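Local coordinates for integron cassette protein (Vibrio cholerae, PDB 3G1J) that is of unknown function, a small mainly beta protein encoded on a mobile integron gene cassette, with a domain grouped with the SH3-like folds, at residues V71-E74 against F75-I79. Sequence-based numbering, arbitrary orientation.
Sequences VRPE and FQMEI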
loop_
_atom_site.group_PDB
_atom_site.type_symbol
_atom_site.label_atom_id
_atom_site.label_comp_id
_atom_site.label_asym_id
_atom_site.label_seq_id
_atom_site.Cartn_x
_atom_site.Cartn_y
_atom_site.Cartn_z
ATOM N N VAL A 71 8.097 -6.383 -5.105
ATOM C CA VAL A 71 7.601 -7.685 -4.663
ATOM C C VAL A 71 8.592 -8.799 -4.989
ATOM O O VAL A 71 8.376 -9.630 -5.878
ATOM C CB VAL A 71 6.210 -8.003 -5.244
ATOM C CG1 VAL A 71 5.623 -9.229 -4.566
ATOM C CG2 VAL A 71 5.286 -6.814 -5.065
ATOM N N ARG A 72 9.697 -8.781 -4.259
ATOM C CA ARG A 72 10.721 -9.799 -4.367
ATOM C C ARG A 72 11.152 -10.145 -2.953
ATOM O O ARG A 72 11.056 -9.306 -2.055
ATOM C CB ARG A 72 11.904 -9.296 -5.194
ATOM C CG ARG A 72 11.589 -9.164 -6.679
ATOM C CD ARG A 72 12.827 -8.789 -7.472
ATOM N NE ARG A 72 13.913 -9.746 -7.269
ATOM C CZ ARG A 72 14.048 -10.886 -7.942
ATOM N NH1 ARG A 72 13.161 -11.221 -8.874
ATOM N NH2 ARG A 72 15.069 -11.693 -7.683
ATOM N N PRO A 73 11.631 -11.380 -2.753
ATOM C CA PRO A 73 11.922 -11.887 -1.405
ATOM C C PRO A 73 12.890 -10.998 -0.645
ATOM O O PRO A 73 12.733 -10.800 0.567
ATOM C CB PRO A 73 12.586 -13.246 -1.667
ATOM C CG PRO A 73 12.277 -13.598 -3.073
ATOM C CD PRO A 73 12.077 -12.305 -3.811
ATOM N N GLU A 74 13.884 -10.476 -1.351
ATOM C CA GLU A 74 14.951 -9.717 -0.711
ATOM C C GLU A 74 14.547 -8.272 -0.446
ATOM O O GLU A 74 15.250 -7.541 0.252
ATOM C CB GLU A 74 16.238 -9.777 -1.542
ATOM C CG GLU A 74 16.165 -9.053 -2.873
ATOM C CD GLU A 74 15.497 -9.874 -3.964
ATOM O OE1 GLU A 74 14.725 -10.804 -3.645
ATOM O OE2 GLU A 74 15.735 -9.575 -5.149
ATOM N N PHE A 75 13.400 -7.870 -0.993
ATOM C CA PHE A 75 12.896 -6.517 -0.786
ATOM C C PHE A 75 11.587 -6.491 0.020
ATOM O O PHE A 75 11.617 -6.655 1.248
ATOM C CB PHE A 75 12.773 -5.764 -2.116
ATOM C CG PHE A 75 14.099 -5.321 -2.681
ATOM C CD1 PHE A 75 14.874 -4.390 -2.010
ATOM C CD2 PHE A 75 14.560 -5.824 -3.886
ATOM C CE1 PHE A 75 16.095 -3.978 -2.528
ATOM C CE2 PHE A 75 15.778 -5.416 -4.409
ATOM C CZ PHE A 75 16.544 -4.492 -3.730
ATOM N N GLN A 76 10.446 -6.320 -0.642
ATOM C CA GLN A 76 9.200 -6.160 0.100
ATOM C C GLN A 76 8.086 -7.169 -0.193
ATOM O O GLN A 76 6.917 -6.872 0.076
ATOM C CB GLN A 76 8.648 -4.733 -0.027
ATOM C CG GLN A 76 9.528 -3.662 0.590
ATOM C CD GLN A 76 10.633 -3.217 -0.349
ATOM O OE1 GLN A 76 10.423 -3.104 -1.549
ATOM N NE2 GLN A 76 11.817 -2.954 0.200
HETATM N N MSE A 77 8.427 -8.347 -0.733
HETATM C CA MSE A 77 7.418 -9.402 -0.879
HETATM C C MSE A 77 6.782 -9.661 0.482
HETATM O O MSE A 77 5.583 -9.889 0.576
HETATM C CB MSE A 77 8.005 -10.711 -1.454
HETATM C CG MSE A 77 6.975 -11.883 -1.629
HETATM SE SE MSE A 77 7.730 -13.511 -2.444
HETATM C CE MSE A 77 9.278 -12.611 -2.897
ATOM N N GLU A 78 7.599 -9.624 1.534
ATOM C CA GLU A 78 7.100 -9.806 2.902
ATOM C C GLU A 78 5.856 -8.964 3.172
ATOM O O GLU A 78 4.886 -9.444 3.759
ATOM C CB GLU A 78 8.195 -9.491 3.934
ATOM C CG GLU A 78 7.676 -9.004 5.305
ATOM C CD GLU A 78 6.901 -10.059 6.085
ATOM O OE1 GLU A 78 7.001 -11.255 5.748
ATOM O OE2 GLU A 78 6.193 -9.687 7.049
ATOM N N ILE A 79 5.868 -7.711 2.727
ATOM C CA ILE A 79 4.745 -6.824 2.995
ATOM C C ILE A 79 3.593 -7.095 2.040
ATOM O O ILE A 79 2.450 -7.274 2.461
ATOM C CB ILE A 79 5.164 -5.338 2.921
ATOM C CG1 ILE A 79 6.139 -5.018 4.057
ATOM C CG2 ILE A 79 3.949 -4.430 3.015
ATOM C CD1 ILE A 79 7.058 -3.859 3.748
HETATM O O HOH W 1 10.361 -9.719 1.568
HETATM O O HOH W 2 14.539 -5.816 2.559
#
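A type I beta turn from Arg72 to Phe75 lies in the connection between strand 63-70 and the short helix 77-80. Two backbone hydrogen bonds converge on Arg72 O. Phe75 N closes the turn at 2.9 Å from Arg72 O, and Met77 N, in the first turn of the helix, donates to the same oxygen at 3.1 Å. The two donors come from opposite faces of the carbonyl plane. Met77 is selenomethionine. Its CB points toward the 71-74 loop; chi1 of 180° sets CG trans to the backbone nitrogen, 4.2 Å from Val71 CG1, and the two side chains cross at about a right angle. Glu74 CG lies 3.7 Å from Phe75 CD2. The carboxylate beyond it is tilted 34° from the ring plane. Arg72 NE forms a salt bridge with Glu74 OE2 at 2.8 Å; the carboxylate oxygen lies at the guanidinium edge, in its plane, and is met on its syn side, somewhat out of the carboxylate plane. Tyr29 packs edge-to-face with the Phe75 ring. Gln76, the N-cap residue, is tied back to the strand end through OE1 and Cys70 N. One water bridges turn and helix, donating to Pro73 O and accepting from Glu78 N, each at 2.8 Å.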